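FBP protein (Leishmania major, PDB 5OFU) probably hydrolyses fructose 1,6-bisphosphate to fructose 6-phosphate and phosphate with magnesium ions as cofactor, and binds AMP. Local coordinates at residues A[15-20]-A[31-36]; A[90-95]-A[112-117]; A[212-217]-A[245-250]. All blocks are in the same frame, centred on the assembly; numbering follows the deposited sequence.

Contact 1. Residues A[15-20]-A[31-36]; sequences YIIKSQ and LMMAIQ. With AMP (adenosine monophosphate), chain E.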
loop_
_atom_site.group_PDB
_atom_site.type_symbol
_atom_site.label_atom_id
_atom_site.label_comp_id
_atom_site.label_asym_id
_atom_site.label_seq_id
_atom_site.Cartn_x
_atom_site.Cartn_y
_atom_site.Cartn_z
ATOM N N TYR A 15 -22.452 4.144 -3.563
ATOM C CA TYR A 15 -23.595 3.311 -3.237
ATOM C C TYR A 15 -24.381 3.859 -2.042
ATOM O O TYR A 15 -25.616 3.854 -2.069
ATOM C CB TYR A 15 -23.116 1.873 -2.975
ATOM C CG TYR A 15 -24.166 0.898 -2.504
ATOM C CD1 TYR A 15 -24.397 0.706 -1.137
ATOM C CD2 TYR A 15 -24.911 0.148 -3.413
ATOM C CE1 TYR A 15 -25.342 -0.195 -0.695
ATOM C CE2 TYR A 15 -25.869 -0.756 -2.982
ATOM C CZ TYR A 15 -26.078 -0.926 -1.623
ATOM O OH TYR A 15 -27.026 -1.830 -1.170
ATOM N N ILE A 16 -23.674 4.284 -0.993
ATOM C CA ILE A 16 -24.311 4.784 0.228
ATOM C C ILE A 16 -25.078 6.070 -0.057
ATOM O O ILE A 16 -26.249 6.192 0.308
ATOM C CB ILE A 16 -23.292 5.013 1.369
ATOM C CG1 ILE A 16 -22.765 3.674 1.903
ATOM C CG2 ILE A 16 -23.921 5.788 2.522
ATOM C CD1 ILE A 16 -21.446 3.797 2.627
ATOM N N ILE A 17 -24.423 7.010 -0.724
ATOM C CA ILE A 17 -25.049 8.277 -1.068
ATOM C C ILE A 17 -26.239 8.092 -2.005
ATOM O O ILE A 17 -27.303 8.657 -1.751
ATOM C CB ILE A 17 -24.024 9.268 -1.660
ATOM C CG1 ILE A 17 -23.051 9.711 -0.564
ATOM C CG2 ILE A 17 -24.728 10.493 -2.231
ATOM C CD1 ILE A 17 -21.748 10.268 -1.079
ATOM N N LYS A 18 -26.081 7.292 -3.055
ATOM C CA LYS A 18 -27.187 7.017 -3.985
ATOM C C LYS A 18 -28.360 6.263 -3.371
ATOM O O LYS A 18 -29.453 6.313 -3.911
ATOM C CB LYS A 18 -26.695 6.288 -5.246
ATOM C CG LYS A 18 -26.056 7.236 -6.243
ATOM C CD LYS A 18 -25.274 6.510 -7.326
ATOM C CE LYS A 18 -24.536 7.505 -8.213
ATOM N NZ LYS A 18 -23.576 6.827 -9.126
ATOM N N SER A 19 -28.116 5.526 -2.285
ATOM C CA SER A 19 -29.168 4.812 -1.559
ATOM C C SER A 19 -29.961 5.710 -0.610
ATOM O O SER A 19 -30.975 5.272 -0.090
ATOM C CB SER A 19 -28.576 3.653 -0.743
ATOM O OG SER A 19 -27.958 2.674 -1.573
ATOM N N GLN A 20 -29.501 6.934 -0.358
ATOM C CA GLN A 20 -30.181 7.835 0.580
ATOM C C GLN A 20 -31.575 8.225 0.051
ATOM O O GLN A 20 -31.655 8.872 -0.989
ATOM C CB GLN A 20 -29.356 9.113 0.822
ATOM C CG GLN A 20 -29.750 9.823 2.097
ATOM C CD GLN A 20 -28.859 11.007 2.441
ATOM O OE1 GLN A 20 -27.606 10.934 2.653
ATOM N NE2 GLN A 20 -29.509 12.123 2.496
ATOM N N LEU A 31 -23.291 7.760 9.331
ATOM C CA LEU A 31 -23.023 6.575 10.141
ATOM C C LEU A 31 -22.325 5.480 9.334
ATOM O O LEU A 31 -21.383 4.867 9.810
ATOM C CB LEU A 31 -24.346 6.054 10.717
ATOM C CG LEU A 31 -24.309 4.893 11.699
ATOM C CD1 LEU A 31 -23.608 5.329 12.976
ATOM C CD2 LEU A 31 -25.725 4.424 11.994
ATOM N N MET A 32 -22.802 5.245 8.114
ATOM C CA MET A 32 -22.182 4.290 7.191
ATOM C C MET A 32 -20.776 4.704 6.785
ATOM O O MET A 32 -19.890 3.863 6.701
ATOM C CB MET A 32 -23.027 4.139 5.928
ATOM C CG MET A 32 -24.408 3.528 6.133
ATOM S SD MET A 32 -24.342 1.861 6.813
ATOM C CE MET A 32 -24.780 2.179 8.525
ATOM N N MET A 33 -20.569 5.994 6.530
ATOM C CA MET A 33 -19.228 6.514 6.247
ATOM C C MET A 33 -18.282 6.292 7.419
ATOM O O MET A 33 -17.124 5.905 7.215
ATOM C CB MET A 33 -19.259 8.010 5.918
ATOM C CG MET A 33 -19.985 8.387 4.635
ATOM S SD MET A 33 -19.464 7.445 3.191
ATOM C CE MET A 33 -20.804 7.829 2.083
ATOM N N ALA A 34 -18.773 6.530 8.634
ATOM C CA ALA A 34 -17.979 6.307 9.843
ATOM C C ALA A 34 -17.581 4.845 10.002
ATOM O O ALA A 34 -16.439 4.559 10.349
ATOM C CB ALA A 34 -18.732 6.774 11.078
ATOM N N ILE A 35 -18.534 3.940 9.752
ATOM C CA ILE A 35 -18.311 2.486 9.794
ATOM C C ILE A 35 -17.281 2.053 8.744
ATOM O O ILE A 35 -16.372 1.300 9.049
ATOM C CB ILE A 35 -19.639 1.707 9.621
ATOM C CG1 ILE A 35 -20.474 1.820 10.899
ATOM C CG2 ILE A 35 -19.411 0.228 9.323
ATOM C CD1 ILE A 35 -21.935 1.423 10.740
ATOM N N GLN A 36 -17.447 2.524 7.515
ATOM C CA GLN A 36 -16.528 2.213 6.424
ATOM C C GLN A 36 -15.079 2.586 6.760
ATOM O O GLN A 36 -14.146 1.839 6.464
ATOM C CB GLN A 36 -16.946 2.969 5.162
ATOM C CG GLN A 36 -16.183 2.545 3.917
ATOM C CD GLN A 36 -16.378 3.478 2.746
ATOM O OE1 GLN A 36 -17.283 4.318 2.742
ATOM N NE2 GLN A 36 -15.525 3.335 1.737
HETATM P P AMP E . -31.797 9.539 8.386
HETATM O O1P AMP E . -30.510 9.780 7.644
HETATM O O2P AMP E . -31.628 9.120 9.825
HETATM O O3P AMP E . -32.841 10.618 8.218
HETATM O "O5'" AMP E . -32.420 8.309 7.571
HETATM C "C5'" AMP E . -33.625 7.680 7.994
HETATM C "C4'" AMP E . -33.807 6.322 7.327
HETATM O "O4'" AMP E . -33.746 6.424 5.903
HETATM C "C3'" AMP E . -32.747 5.308 7.717
HETATM O "O3'" AMP E . -33.065 4.613 8.917
HETATM C "C2'" AMP E . -32.695 4.393 6.522
HETATM O "O2'" AMP E . -33.663 3.346 6.602
HETATM C "C1'" AMP E . -32.996 5.330 5.359
HETATM N N9 AMP E . -31.685 5.779 4.811
HETATM C C8 AMP E . -31.071 6.963 5.032
HETATM N N7 AMP E . -29.887 7.025 4.385
HETATM C C5 AMP E . -29.726 5.866 3.744
HETATM C C6 AMP E . -28.683 5.286 2.890
HETATM N N6 AMP E . -27.583 6.002 2.605
HETATM N N1 AMP E . -28.879 4.040 2.413
HETATM C C2 AMP E . -29.990 3.324 2.700
HETATM N N3 AMP E . -30.980 3.796 3.486
HETATM C C4 AMP E . -30.902 5.038 4.030
#
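The AMP pocket is closed at its adenine end where I16 of helix 12-18 packs on M32 and M33 of helix 27-47, near the binding residues F28 and T29. Both branches of I16 touch both methionines. Its CD1 methyl is nearest M32 CB, at 3.7 Å, the root of a side chain whose far end then turns away from the contact. The other branch, CG2, stands anti to the backbone N and is nearest M33 CE, at 3.8 Å. M33 bends at chi2 (-51°) and is extended beyond it, which carries its methyl back across the gap; the I16 and M33 chains consequently run past each other in opposite directions. The same methyl meets I17 CG1 at 3.9 Å, with the I17 and M33 chains crossing at about a right angle. M33 CE thus touches both successive isoleucines. At the margin of this apolar patch, Q36 OE1 is 4.2 Å from I16 CD1 and takes a weak hydrogen bond from T13.

On the nucleotide side, the exocyclic amino group N6 of AMP donates to I16 O at 2.7 Å, a weak bond by its N-H...O angle of 129°. I16 CG2 also lies near the amino group, 3.7 Å from N6. Further along the segment, S19 CB and Q20 CG also lie against the base, while S19 OG bonds back to Y15 O at 2.7 Å. Outside the pocket, I17 and K18 pack on L30 of the second subunit. Helix 27-47 is backed by helix 73-87 and by strand 132-140 of the large sheet, through L31 and I35, and helix 12-18 packs on it through T13 and L12, which touch M33 and Q36.

Contact 2. Residues A[90-95]-A[112-117]; sequences SVCVLG and DYLIFF. With AMP (adenosine monophosphate), chain E.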
loop_
_atom_site.group_PDB
_atom_site.type_symbol
_atom_site.label_atom_id
_atom_site.label_comp_id
_atom_site.label_asym_id
_atom_site.label_seq_id
_atom_site.Cartn_x
_atom_site.Cartn_y
_atom_site.Cartn_z
ATOM N N SER A 90 -24.471 10.743 15.042
ATOM C CA SER A 90 -25.698 10.045 14.669
ATOM C C SER A 90 -26.151 9.017 15.708
ATOM O O SER A 90 -27.308 8.585 15.668
ATOM C CB SER A 90 -25.514 9.326 13.330
ATOM O OG SER A 90 -25.263 10.231 12.277
ATOM N N VAL A 91 -25.270 8.611 16.627
ATOM C CA VAL A 91 -25.614 7.577 17.622
ATOM C C VAL A 91 -25.970 8.191 18.970
ATOM O O VAL A 91 -25.414 9.236 19.332
ATOM C CB VAL A 91 -24.483 6.525 17.805
ATOM C CG1 VAL A 91 -23.942 6.097 16.452
ATOM C CG2 VAL A 91 -23.357 7.043 18.692
ATOM N N CYS A 92 -26.935 7.584 19.667
ATOM C CA CYS A 92 -27.128 7.849 21.094
ATOM C C CYS A 92 -26.573 6.728 21.959
ATOM O O CYS A 92 -26.075 7.018 23.040
ATOM C CB CYS A 92 -28.588 8.112 21.457
ATOM S SG CYS A 92 -29.740 6.805 21.040
ATOM N N VAL A 93 -26.632 5.480 21.484
ATOM C CA VAL A 93 -26.151 4.321 22.248
ATOM C C VAL A 93 -25.196 3.434 21.434
ATOM O O VAL A 93 -25.491 3.093 20.293
ATOM C CB VAL A 93 -27.328 3.464 22.750
ATOM C CG1 VAL A 93 -26.834 2.252 23.519
ATOM C CG2 VAL A 93 -28.244 4.302 23.630
ATOM N N LEU A 94 -24.034 3.123 22.024
ATOM C CA LEU A 94 -23.073 2.143 21.493
ATOM C C LEU A 94 -23.017 0.941 22.416
ATOM O O LEU A 94 -23.038 1.101 23.638
ATOM C CB LEU A 94 -21.654 2.703 21.437
ATOM C CG LEU A 94 -21.237 3.645 20.326
ATOM C CD1 LEU A 94 -19.730 3.857 20.390
ATOM C CD2 LEU A 94 -21.638 3.098 18.969
ATOM N N GLY A 95 -22.947 -0.246 21.831
ATOM C CA GLY A 95 -22.739 -1.467 22.595
ATOM C C GLY A 95 -21.672 -2.300 21.935
ATOM O O GLY A 95 -21.872 -2.779 20.819
ATOM N N ASP A 112 -30.345 9.417 16.919
ATOM C CA ASP A 112 -31.354 8.469 17.414
ATOM C C ASP A 112 -31.074 7.023 16.983
ATOM O O ASP A 112 -31.992 6.206 16.948
ATOM C CB ASP A 112 -32.760 8.931 16.992
ATOM C CG ASP A 112 -32.960 8.909 15.489
ATOM O OD1 ASP A 112 -32.061 9.403 14.773
ATOM O OD2 ASP A 112 -34.016 8.439 15.018
ATOM N N TYR A 113 -29.809 6.721 16.663
ATOM C CA TYR A 113 -29.399 5.374 16.265
ATOM C C TYR A 113 -28.679 4.666 17.406
ATOM O O TYR A 113 -27.889 5.286 18.122
ATOM C CB TYR A 113 -28.525 5.409 15.012
ATOM C CG TYR A 113 -29.325 5.715 13.778
ATOM C CD1 TYR A 113 -30.172 4.767 13.237
ATOM C CD2 TYR A 113 -29.239 6.953 13.145
ATOM C CE1 TYR A 113 -30.925 5.039 12.109
ATOM C CE2 TYR A 113 -29.990 7.230 12.007
ATOM C CZ TYR A 113 -30.838 6.263 11.492
ATOM O OH TYR A 113 -31.621 6.500 10.377
ATOM N N LEU A 114 -29.010 3.385 17.594
ATOM C CA LEU A 114 -28.306 2.493 18.521
ATOM C C LEU A 114 -27.509 1.516 17.678
ATOM O O LEU A 114 -28.089 0.881 16.797
ATOM C CB LEU A 114 -29.288 1.704 19.394
ATOM C CG LEU A 114 -30.310 2.464 20.253
ATOM C CD1 LEU A 114 -31.525 2.864 19.440
ATOM C CD2 LEU A 114 -30.749 1.632 21.451
ATOM N N ILE A 115 -26.196 1.437 17.905
ATOM C CA ILE A 115 -25.311 0.491 17.188
ATOM C C ILE A 115 -24.820 -0.559 18.169
ATOM O O ILE A 115 -24.322 -0.228 19.244
ATOM C CB ILE A 115 -24.031 1.134 16.576
ATOM C CG1 ILE A 115 -24.246 2.584 16.165
ATOM C CG2 ILE A 115 -23.531 0.315 15.389
ATOM C CD1 ILE A 115 -25.412 2.819 15.230
ATOM N N PHE A 116 -24.973 -1.819 17.807
ATOM C CA PHE A 116 -24.396 -2.904 18.583
ATOM C C PHE A 116 -23.429 -3.638 17.679
ATOM O O PHE A 116 -23.782 -3.983 16.547
ATOM C CB PHE A 116 -25.486 -3.815 19.140
ATOM C CG PHE A 116 -26.349 -3.129 20.147
ATOM C CD1 PHE A 116 -25.956 -3.055 21.479
ATOM C CD2 PHE A 116 -27.520 -2.511 19.763
ATOM C CE1 PHE A 116 -26.739 -2.394 22.417
ATOM C CE2 PHE A 116 -28.301 -1.845 20.693
ATOM C CZ PHE A 116 -27.909 -1.786 22.023
ATOM N N PHE A 117 -22.208 -3.840 18.162
ATOM C CA PHE A 117 -21.170 -4.403 17.329
ATOM C C PHE A 117 -20.221 -5.315 18.083
ATOM O O PHE A 117 -20.034 -5.184 19.294
ATOM C CB PHE A 117 -20.381 -3.276 16.642
ATOM C CG PHE A 117 -19.668 -2.363 17.595
ATOM C CD1 PHE A 117 -20.344 -1.328 18.213
ATOM C CD2 PHE A 117 -18.325 -2.542 17.877
ATOM C CE1 PHE A 117 -19.697 -0.487 19.099
ATOM C CE2 PHE A 117 -17.664 -1.691 18.757
ATOM C CZ PHE A 117 -18.350 -0.660 19.368
HETATM P P AMP E . -31.797 9.539 8.386
HETATM O O1P AMP E . -30.510 9.780 7.644
HETATM O O2P AMP E . -31.628 9.120 9.825
HETATM O O3P AMP E . -32.841 10.618 8.218
HETATM O "O5'" AMP E . -32.420 8.309 7.571
HETATM C "C5'" AMP E . -33.625 7.680 7.994
HETATM C "C4'" AMP E . -33.807 6.322 7.327
HETATM O "O4'" AMP E . -33.746 6.424 5.903
HETATM C "C3'" AMP E . -32.747 5.308 7.717
HETATM O "O3'" AMP E . -33.065 4.613 8.917
HETATM C "C2'" AMP E . -32.695 4.393 6.522
HETATM O "O2'" AMP E . -33.663 3.346 6.602
HETATM C "C1'" AMP E . -32.996 5.330 5.359
HETATM N N9 AMP E . -31.685 5.779 4.811
HETATM C C8 AMP E . -31.071 6.963 5.032
HETATM N N7 AMP E . -29.887 7.025 4.385
HETATM C C5 AMP E . -29.726 5.866 3.744
HETATM C C6 AMP E . -28.683 5.286 2.890
HETATM N N6 AMP E . -27.583 6.002 2.605
HETATM N N1 AMP E . -28.879 4.040 2.413
HETATM C C2 AMP E . -29.990 3.324 2.700
HETATM N N3 AMP E . -30.980 3.796 3.486
HETATM C C4 AMP E . -30.902 5.038 4.030
#
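V91, L94 and I115 form the apolar centre. I115 CG1 touches two partners, 3.5 Å from V91 CG1, whose side chain crosses it at about a right angle, and 3.9 Å from L94 CD2, whose side chain runs alongside it in the same direction. The other face of the sheet carries V93, L114 and F116: V93 CB is 4.0 Å from L114 CG, and the F116 ring lies obliquely against G95, its CD1 3.8 Å from G95 CA.

Between these faces the strands are parallel, their axes 8° apart. I115 N donates to V93 O and F117 N to G95 O, while I115 O receives G95 N at 2.9 Å. The pairing slips by one residue between V91 and V93, the evidence for a beta bulge.

Beyond the bulge lies the polar edge. S90 O sits at the rim of the Y113 ring, near its plane, and accepts Y113 N. Y113 OH accepts from AMP O3' at 2.8 Å and donates to AMP O2P at 2.7 Å, while D112 forms a salt bridge with R25. This parallel pair belongs to the large mixed sheet of class 1 fructose-1,6-bisphosphatases, touching AMP at one end and continuing toward metal ligands E97 and D118 at the other.

Contact 3. Residues A[212-217]-A[245-250]; sequences RSIYSV and SARYIG. With F6P (6-O-phosphono-beta-D-fructofuranose), chain F; F6P (6-O-phosphono-beta-D-fructofuranose), chain I.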
loop_
_atom_site.group_PDB
_atom_site.type_symbol
_atom_site.label_atom_id
_atom_site.label_comp_id
_atom_site.label_asym_id
_atom_site.label_seq_id
_atom_site.Cartn_x
_atom_site.Cartn_y
_atom_site.Cartn_z
ATOM N N ARG A 212 -26.908 -26.610 -0.517
ATOM C CA ARG A 212 -25.498 -26.884 -0.772
ATOM C C ARG A 212 -24.968 -27.812 0.313
ATOM O O ARG A 212 -25.228 -27.597 1.497
ATOM C CB ARG A 212 -24.686 -25.583 -0.792
ATOM C CG ARG A 212 -23.220 -25.742 -1.136
ATOM C CD ARG A 212 -23.026 -26.026 -2.610
ATOM N NE ARG A 212 -21.644 -26.437 -2.862
ATOM C CZ ARG A 212 -20.609 -25.617 -3.037
ATOM N NH1 ARG A 212 -20.755 -24.293 -2.998
ATOM N NH2 ARG A 212 -19.407 -26.128 -3.264
ATOM N N SER A 213 -24.206 -28.827 -0.085
ATOM C CA SER A 213 -23.768 -29.892 0.840
ATOM C C SER A 213 -22.522 -29.515 1.651
ATOM O O SER A 213 -21.489 -30.188 1.570
ATOM C CB SER A 213 -23.512 -31.183 0.064
ATOM O OG SER A 213 -24.654 -31.568 -0.668
ATOM N N ILE A 214 -22.614 -28.425 2.414
ATOM C CA ILE A 214 -21.526 -27.994 3.303
ATOM C C ILE A 214 -22.132 -27.649 4.648
ATOM O O ILE A 214 -23.139 -26.939 4.701
ATOM C CB ILE A 214 -20.730 -26.765 2.768
ATOM C CG1 ILE A 214 -20.197 -27.028 1.352
ATOM C CG2 ILE A 214 -19.557 -26.431 3.691
ATOM C CD1 ILE A 214 -19.668 -25.790 0.650
ATOM N N TYR A 215 -21.521 -28.142 5.723
ATOM C CA TYR A 215 -21.964 -27.807 7.069
ATOM C C TYR A 215 -20.808 -27.326 7.939
ATOM O O TYR A 215 -19.671 -27.801 7.819
ATOM C CB TYR A 215 -22.711 -28.975 7.729
ATOM C CG TYR A 215 -21.848 -30.115 8.199
ATOM C CD1 TYR A 215 -21.384 -31.062 7.303
ATOM C CD2 TYR A 215 -21.517 -30.261 9.546
ATOM C CE1 TYR A 215 -20.606 -32.122 7.723
ATOM C CE2 TYR A 215 -20.734 -31.318 9.981
ATOM C CZ TYR A 215 -20.281 -32.252 9.063
ATOM O OH TYR A 215 -19.493 -33.334 9.459
ATOM N N SER A 216 -21.138 -26.390 8.825
ATOM C CA SER A 216 -20.165 -25.674 9.625
ATOM C C SER A 216 -20.603 -25.634 11.088
ATOM O O SER A 216 -21.591 -24.996 11.424
ATOM C CB SER A 216 -19.968 -24.266 9.049
ATOM O OG SER A 216 -18.875 -23.622 9.655
ATOM N N VAL A 217 -19.859 -26.340 11.936
ATOM C CA VAL A 217 -20.176 -26.486 13.354
ATOM C C VAL A 217 -18.927 -27.039 14.036
ATOM O O VAL A 217 -18.084 -27.646 13.361
ATOM C CB VAL A 217 -21.395 -27.436 13.560
ATOM C CG1 VAL A 217 -21.118 -28.844 13.027
ATOM C CG2 VAL A 217 -21.811 -27.496 15.021
ATOM N N SER A 245 -19.590 -31.914 2.841
ATOM C CA SER A 245 -18.247 -31.465 3.204
ATOM C C SER A 245 -18.317 -30.606 4.476
ATOM O O SER A 245 -19.285 -29.869 4.664
ATOM C CB SER A 245 -17.662 -30.651 2.061
ATOM O OG SER A 245 -16.278 -30.449 2.255
ATOM N N ALA A 246 -17.326 -30.731 5.358
ATOM C CA ALA A 246 -17.274 -29.947 6.600
ATOM C C ALA A 246 -16.262 -28.802 6.507
ATOM O O ALA A 246 -15.168 -28.983 5.967
ATOM C CB ALA A 246 -16.940 -30.833 7.779
ATOM N N ARG A 247 -16.651 -27.631 7.010
ATOM C CA ARG A 247 -15.785 -26.472 7.112
ATOM C C ARG A 247 -16.088 -25.732 8.396
ATOM O O ARG A 247 -17.241 -25.403 8.655
ATOM C CB ARG A 247 -16.009 -25.520 5.928
ATOM C CG ARG A 247 -15.551 -26.052 4.575
ATOM C CD ARG A 247 -14.036 -26.179 4.542
ATOM N NE ARG A 247 -13.495 -26.579 3.240
ATOM C CZ ARG A 247 -13.349 -27.832 2.791
ATOM N NH1 ARG A 247 -13.733 -28.890 3.507
ATOM N NH2 ARG A 247 -12.815 -28.016 1.584
ATOM N N TYR A 248 -15.061 -25.427 9.181
ATOM C CA TYR A 248 -15.235 -24.577 10.361
ATOM C C TYR A 248 -13.946 -23.817 10.662
ATOM O O TYR A 248 -13.007 -24.350 11.242
ATOM C CB TYR A 248 -15.684 -25.409 11.542
ATOM C CG TYR A 248 -16.177 -24.629 12.740
ATOM C CD1 TYR A 248 -17.448 -24.035 12.745
ATOM C CD2 TYR A 248 -15.405 -24.525 13.891
ATOM C CE1 TYR A 248 -17.917 -23.356 13.858
ATOM C CE2 TYR A 248 -15.866 -23.839 15.011
ATOM C CZ TYR A 248 -17.119 -23.264 14.991
ATOM O OH TYR A 248 -17.567 -22.621 16.107
ATOM N N ILE A 249 -13.922 -22.575 10.192
ATOM C CA ILE A 249 -12.812 -21.661 10.376
ATOM C C ILE A 249 -12.637 -21.304 11.855
ATOM O O ILE A 249 -11.523 -21.158 12.309
ATOM C CB ILE A 249 -13.016 -20.382 9.515
ATOM C CG1 ILE A 249 -12.998 -20.725 8.012
ATOM C CG2 ILE A 249 -11.959 -19.322 9.818
ATOM C CD1 ILE A 249 -13.553 -19.627 7.119
ATOM N N GLY A 250 -13.735 -21.159 12.588
ATOM C CA GLY A 250 -13.700 -20.697 13.989
ATOM C C GLY A 250 -13.992 -19.206 14.183
ATOM O O GLY A 250 -13.913 -18.699 15.303
HETATM O O1 F6P F . -17.335 -15.637 20.391
HETATM C C1 F6P F . -17.823 -15.663 19.043
HETATM C C2 F6P F . -16.926 -16.563 18.203
HETATM O O2 F6P F . -15.609 -15.998 18.182
HETATM C C3 F6P F . -17.450 -16.760 16.782
HETATM O O3 F6P F . -16.740 -15.978 15.821
HETATM C C4 F6P F . -17.276 -18.236 16.487
HETATM O O4 F6P F . -18.334 -18.787 15.705
HETATM C C5 F6P F . -17.241 -18.876 17.855
HETATM O O5 F6P F . -16.881 -17.863 18.800
HETATM C C6 F6P F . -16.237 -20.006 17.928
HETATM O O6 F6P F . -16.539 -20.728 19.119
HETATM P P F6P F . -15.884 -22.161 19.435
HETATM O O1P F6P F . -14.458 -21.843 19.821
HETATM O O2P F6P F . -16.041 -22.938 18.146
HETATM O O3P F6P F . -16.718 -22.616 20.596
HETATM O O1 F6P I . -5.935 -30.277 -2.405
HETATM C C1 F6P I . -5.273 -29.799 -1.222
HETATM C C2 F6P I . -6.271 -29.079 -0.310
HETATM O O2 F6P I . -6.730 -27.887 -0.971
HETATM C C3 F6P I . -5.679 -28.755 1.059
HETATM O O3 F6P I . -5.283 -27.384 1.159
HETATM C C4 F6P I . -6.769 -29.068 2.064
HETATM O O4 F6P I . -6.266 -29.569 3.307
HETATM C C5 F6P I . -7.621 -30.091 1.348
HETATM O O5 F6P I . -7.387 -29.937 -0.053
HETATM C C6 F6P I . -9.106 -29.919 1.599
HETATM O O6 F6P I . -9.729 -31.112 1.123
HETATM P P F6P I . -11.264 -31.483 1.419
HETATM O O1P F6P I . -11.389 -32.802 0.692
HETATM O O2P F6P I . -12.087 -30.404 0.762
HETATM O O3P F6P I . -11.358 -31.480 2.933
#
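S216 and Y248 meet because each sets its first side-chain atom beyond CB anti to its own backbone N: chi1 is -170° for S216 OG and -168° for Y248 CG. The serine oxygen thereby reaches R247 O, to which it donates at 2.6 Å, and also lies at the edge of the tyrosine ring, 3.4 Å from Y248 CD1. V217 C lies over one face of that ring and G250 N over the opposite face, so backbone on both sides limits its tilt. Its hydroxyl OH donates to O2P of the chain F fructose 6-phosphate at 2.6 Å.

R247 bends at chi2 (-67°) and leads its guanidinium away from segment 212-217. NH1 donates to A246 O at 2.8 Å, close to the guanidinium plane, and NH2 donates to O2P of the chain I fructose 6-phosphate at 2.6 Å. That sugar is held mainly by the third subunit, including its Y248, so adjacent residues serve two different sites.

The backbones pair in parallel: S245 N bonds to S213 O, Y215 N to S245 O, and R247 N to Y215 O. A246 CB makes an off-centre CH-pi contact with the Y215 ring, 4.2 Å from its centroid. Strand 214-216, helix 227-238 and strand 245-246 follow one another as a beta-alpha-beta unit, whose second strand leads directly into a fructose 6-phosphate site shared between subunits.

In the fold
The three contacts follow one another along the chain without interleaving. Contacts 1 and 2, with centres about 16 Å apart, belong to the N-terminal domain and touch directly: L31 of helix 27-47 packs CD1 on V91 CG1 (3.6 Å) and CD2 on I115 CD1 (3.6 Å). Both touch AMP, contact 1 at the base and contact 2 at the ribose and phosphate. Contact 3 lies in the C-terminal domain and a separate sheet, across the chain's centre; its centre is about 32 Å from that of contact 1 and about 33 Å from that of contact 2. The contacts at the nucleotide and sugar-phosphate sites thus lie far apart, consistent with allosteric AMP regulation as in related enzymes.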